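Long-range contact in NAD-dependent dehydrogenase (Rhizobium meliloti, PDB 4Z0P), which reduces glyoxylate and hydroxypyruvate with NADPH as the hydride donor, as a member of the D-isomer specific 2-hydroxyacid dehydrogenase family: residues 254-259 with 276-281. Residues are numbered along the deposited sequence; the frame is centred on the assembly and turned at random.
With NDP (NADPH dihydro-nicotinamide-adenine-dinucleotide phosphate), chain H.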
ATOM      1  N   GLY A 254      -9.358  14.424  -9.264  1.00 20.73           N
ATOM      2  CA  GLY A 254     -10.311  13.579  -8.547  1.00 23.56           C
ATOM      3  C   GLY A 254      -9.929  13.405  -7.089  1.00 21.68           C
ATOM      4  O   GLY A 254     -10.768  13.053  -6.247  1.00 24.08           O
ATOM      5  N   GLY A 255      -8.660  13.644  -6.785  1.00 19.41           N
ATOM      6  CA  GLY A 255      -8.155  13.533  -5.429  1.00 21.05           C
ATOM      7  C   GLY A 255      -6.690  13.853  -5.375  1.00 21.65           C
ATOM      8  O   GLY A 255      -6.041  14.069  -6.406  1.00 19.70           O
ATOM      9  N   ALA A 256      -6.148  13.875  -4.155  1.00 19.41           N
ATOM     10  CA  ALA A 256      -4.734  14.165  -3.977  1.00 19.73           C
ATOM     11  C   ALA A 256      -4.184  13.559  -2.694  1.00 19.18           C
ATOM     12  O   ALA A 256      -4.938  13.309  -1.759  1.00 20.66           O
ATOM     13  CB  ALA A 256      -4.496  15.670  -3.974  1.00 20.91           C
ATOM     14  N   SER A 257      -2.878  13.301  -2.694  1.00 17.80           N
ATOM     15  CA  SER A 257      -2.121  12.998  -1.470  1.00 20.07           C
ATOM     16  C   SER A 257      -0.992  14.002  -1.392  1.00 18.62           C
ATOM     17  O   SER A 257      -0.135  14.046  -2.287  1.00 19.16           O
ATOM     18  CB  SER A 257      -1.537  11.588  -1.508  1.00 20.15           C
ATOM     19  OG  SER A 257      -2.578  10.601  -1.476  1.00 19.19           O
ATOM     20  N   LEU A 258      -1.000  14.816  -0.343  1.00 18.06           N
ATOM     21  CA  LEU A 258       0.024  15.852  -0.171  1.00 18.44           C
ATOM     22  C   LEU A 258       0.762  15.615   1.130  1.00 16.96           C
ATOM     23  O   LEU A 258       0.151  15.637   2.214  1.00 19.20           O
ATOM     24  CB  LEU A 258      -0.598  17.259  -0.182  1.00 18.07           C
ATOM     25  CG  LEU A 258      -1.402  17.589  -1.462  1.00 19.83           C
ATOM     26  CD1 LEU A 258      -2.117  18.923  -1.307  1.00 22.32           C
ATOM     27  CD2 LEU A 258      -0.481  17.604  -2.689  1.00 21.85           C
ATOM     28  N   ASP A 259       2.074  15.409   1.021  1.00 18.07           N
ATOM     29  CA  ASP A 259       2.976  15.314   2.166  1.00 18.37           C
ATOM     30  C   ASP A 259       3.730  16.610   2.408  1.00 20.72           C
ATOM     31  O   ASP A 259       4.365  16.773   3.451  1.00 19.42           O
ATOM     32  CB  ASP A 259       4.006  14.209   1.946  1.00 16.85           C
ATOM     33  CG  ASP A 259       4.793  13.878   3.214  1.00 17.93           C
ATOM     34  OD1 ASP A 259       4.172  13.562   4.288  1.00 18.53           O
ATOM     35  OD2 ASP A 259       6.051  13.942   3.141  1.00 18.99           O
ATOM     36  N   PRO A 276     -12.575  16.076   1.146  1.00 32.34           N
ATOM     37  CA  PRO A 276     -12.950  14.668   1.182  1.00 38.71           C
ATOM     38  C   PRO A 276     -12.036  13.711   0.400  1.00 34.50           C
ATOM     39  O   PRO A 276     -11.974  12.532   0.745  1.00 31.89           O
ATOM     40  CB  PRO A 276     -14.381  14.674   0.635  1.00 43.25           C
ATOM     41  CG  PRO A 276     -14.467  15.884  -0.235  1.00 44.38           C
ATOM     42  CD  PRO A 276     -13.563  16.901   0.407  1.00 37.11           C
ATOM     43  N   ASN A 277     -11.320  14.190  -0.617  1.00 24.90           N
ATOM     44  CA  ASN A 277     -10.430  13.292  -1.370  1.00 24.45           C
ATOM     45  C   ASN A 277      -8.975  13.761  -1.339  1.00 26.12           C
ATOM     46  O   ASN A 277      -8.230  13.474  -2.269  1.00 25.33           O
ATOM     47  CB  ASN A 277     -10.927  13.098  -2.807  1.00 33.18           C
ATOM     48  CG  ASN A 277     -12.274  12.400  -2.873  1.00 65.39           C
ATOM     49  OD1 ASN A 277     -12.424  11.282  -2.369  1.00 46.29           O
ATOM     50  ND2 ASN A 277     -13.266  13.047  -3.500  1.00 42.47           N
ATOM     51  N   VAL A 278      -8.578  14.415  -0.246  1.00 20.36           N
ATOM     52  CA  VAL A 278      -7.190  14.783   0.005  1.00 20.65           C
ATOM     53  C   VAL A 278      -6.678  14.112   1.247  1.00 19.20           C
ATOM     54  O   VAL A 278      -7.310  14.186   2.308  1.00 20.20           O
ATOM     55  CB  VAL A 278      -6.981  16.307   0.167  1.00 22.22           C
ATOM     56  CG1 VAL A 278      -5.503  16.607   0.367  1.00 22.13           C
ATOM     57  CG2 VAL A 278      -7.478  17.040  -1.076  1.00 25.42           C
ATOM     58  N   TYR A 279      -5.526  13.453   1.117  1.00 19.50           N
ATOM     59  CA  TYR A 279      -4.805  12.897   2.252  1.00 18.20           C
ATOM     60  C   TYR A 279      -3.653  13.794   2.630  1.00 19.20           C
ATOM     61  O   TYR A 279      -2.777  14.043   1.809  1.00 19.77           O
ATOM     62  CB  TYR A 279      -4.217  11.541   1.928  1.00 18.54           C
ATOM     63  CG  TYR A 279      -5.237  10.483   1.625  1.00 20.26           C
ATOM     64  CD1 TYR A 279      -5.982   9.912   2.638  1.00 20.61           C
ATOM     65  CD2 TYR A 279      -5.508  10.107   0.332  1.00 20.03           C
ATOM     66  CE1 TYR A 279      -6.906   8.922   2.377  1.00 20.90           C
ATOM     67  CE2 TYR A 279      -6.460   9.132   0.031  1.00 21.03           C
ATOM     68  CZ  TYR A 279      -7.167   8.539   1.061  1.00 20.44           C
ATOM     69  OH  TYR A 279      -8.072   7.564   0.779  1.00 22.83           O
ATOM     70  N   VAL A 280      -3.651  14.294   3.855  1.00 18.25           N
ATOM     71  CA  VAL A 280      -2.569  15.177   4.328  1.00 17.98           C
ATOM     72  C   VAL A 280      -1.681  14.417   5.312  1.00 18.85           C
ATOM     73  O   VAL A 280      -2.176  13.854   6.289  1.00 19.31           O
ATOM     74  CB  VAL A 280      -3.141  16.426   5.060  1.00 20.63           C
ATOM     75  CG1 VAL A 280      -2.060  17.247   5.752  1.00 23.93           C
ATOM     76  CG2 VAL A 280      -3.944  17.275   4.092  1.00 22.88           C
ATOM     77  N   THR A 281      -0.375  14.452   5.069  1.00 18.96           N
ATOM     78  CA  THR A 281       0.610  14.000   6.027  1.00 18.96           C
ATOM     79  C   THR A 281       1.630  15.100   6.260  1.00 20.12           C
ATOM     80  O   THR A 281       1.894  15.905   5.354  1.00 19.39           O
ATOM     81  CB  THR A 281       1.273  12.653   5.630  1.00 18.47           C
ATOM     82  OG1 THR A 281       1.736  12.692   4.261  1.00 18.73           O
ATOM     83  CG2 THR A 281       0.314  11.488   5.854  1.00 19.71           C
TER
HETATM   84  PA  NDP H 407      17.677  12.744  -6.989  1.00 22.22           P
HETATM   85  O1A NDP H 407      18.661  13.893  -7.154  1.00 23.33           O
HETATM   86  O2A NDP H 407      18.235  11.361  -6.947  1.00 20.98           O
HETATM   87  O5B NDP H 407      16.665  12.851  -8.202  1.00 22.21           O
HETATM   88  C5B NDP H 407      16.109  14.064  -8.664  1.00 22.18           C
HETATM   89  C4B NDP H 407      15.408  13.789  -9.967  1.00 20.95           C
HETATM   90  O4B NDP H 407      14.715  14.981 -10.327  1.00 22.00           O
HETATM   91  C3B NDP H 407      16.347  13.463 -11.127  1.00 26.81           C
HETATM   92  O3B NDP H 407      15.705  12.486 -11.940  1.00 25.11           O
HETATM   93  C2B NDP H 407      16.456  14.782 -11.860  1.00 21.31           C
HETATM   94  O2B NDP H 407      16.732  14.678 -13.243  1.00 25.18           O
HETATM   95  C1B NDP H 407      15.056  15.301 -11.665  1.00 22.35           C
HETATM   96  N9A NDP H 407      15.019  16.754 -11.905  1.00 22.60           N
HETATM   97  C8A NDP H 407      15.572  17.763 -11.203  1.00 23.91           C
HETATM   98  N7A NDP H 407      15.334  18.952 -11.710  1.00 24.20           N
HETATM   99  C5A NDP H 407      14.576  18.691 -12.815  1.00 21.99           C
HETATM  100  C6A NDP H 407      14.011  19.517 -13.808  1.00 27.11           C
HETATM  101  N6A NDP H 407      14.131  20.865 -13.793  1.00 25.74           N
HETATM  102  N1A NDP H 407      13.295  18.930 -14.807  1.00 26.72           N
HETATM  103  C2A NDP H 407      13.175  17.594 -14.818  1.00 29.50           C
HETATM  104  N3A NDP H 407      13.673  16.715 -13.942  1.00 22.91           N
HETATM  105  C4A NDP H 407      14.360  17.337 -12.949  1.00 21.86           C
HETATM  106  O3  NDP H 407      16.826  13.137  -5.673  1.00 20.43           O
HETATM  107  PN  NDP H 407      16.075  12.026  -4.759  1.00 21.03           P
HETATM  108  O1N NDP H 407      15.289  11.095  -5.620  1.00 21.42           O
HETATM  109  O2N NDP H 407      17.016  11.462  -3.755  1.00 19.75           O
HETATM  110  O5D NDP H 407      15.141  13.019  -3.938  1.00 20.48           O
HETATM  111  C5D NDP H 407      14.157  13.768  -4.624  1.00 19.33           C
HETATM  112  C4D NDP H 407      13.538  14.811  -3.705  1.00 20.88           C
HETATM  113  O4D NDP H 407      12.619  14.196  -2.800  1.00 20.78           O
HETATM  114  C3D NDP H 407      14.486  15.550  -2.771  1.00 21.22           C
HETATM  115  O3D NDP H 407      15.175  16.605  -3.471  1.00 21.88           O
HETATM  116  C2D NDP H 407      13.605  16.085  -1.659  1.00 19.17           C
HETATM  117  O2D NDP H 407      13.133  17.406  -1.981  1.00 21.64           O
HETATM  118  C1D NDP H 407      12.416  15.092  -1.718  1.00 19.03           C
HETATM  119  N1N NDP H 407      12.259  14.321  -0.483  1.00 18.19           N
HETATM  120  C2N NDP H 407      11.114  14.444   0.295  1.00 19.14           C
HETATM  121  C3N NDP H 407      10.939  13.721   1.437  1.00 19.34           C
HETATM  122  C7N NDP H 407       9.657  13.716   2.215  1.00 19.89           C
HETATM  123  O7N NDP H 407       9.681  13.255   3.373  1.00 21.15           O
HETATM  124  N7N NDP H 407       8.558  14.205   1.681  1.00 18.97           N
HETATM  125  C4N NDP H 407      12.026  12.823   1.899  1.00 21.07           C
HETATM  126  C5N NDP H 407      13.219  12.768   1.018  1.00 19.76           C
HETATM  127  C6N NDP H 407      13.298  13.459  -0.104  1.00 19.04           C
HETATM  128  P2B NDP H 407      18.199  14.278 -13.773  1.00 37.25           P
HETATM  129  O1X NDP H 407      18.315  12.812 -13.446  1.00 63.70           O
HETATM  130  O2X NDP H 407      18.075  14.553 -15.261  1.00 36.38           O
HETATM  131  O3X NDP H 407      19.170  15.144 -13.060  1.00 31.15           O
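D259 and T281 meet just beyond the C-terminal ends of the neighbouring parallel strands 255-258 and 278-280, at one edge of the Rossmann-type coenzyme domain's sheet. The T281 hydroxyl gives its proton to D259 OD1 over 2.6 Å (OG1 to OD1), arriving on the anti side of the carboxylate and 17° out of its plane. With CG anti to the backbone N (chi1 -169°), the D259 carboxylate lies between the T281 hydroxyl and the carboxamide of NADPH. OD1 also accepts from V284 N and OD2 from A285 N; with the coenzyme, four bonds, two to each oxygen, hold the carboxylate's rotation. W106 NE1 bonds T281 OG1. Backbone bonds join the strands, among them A256 N to N277 O (2.8 Å). On one sheet face S257 OG sits obliquely to the Y279 ring, 3.5 Å from CD2, while its hydrogen bonds go to Q110 and H114; the same tyrosine touches a bound oxalate and E122 of the second subunit. On the other face the contacts between the strands are apolar: V278 CG1 lies 4.4 Å from L258 CD1, and V278 CG2 touches A256 CB. D259 OD2 accepts a hydrogen bond from NADPH N7N (2.9 Å), the N-H pointing almost straight at it (171°).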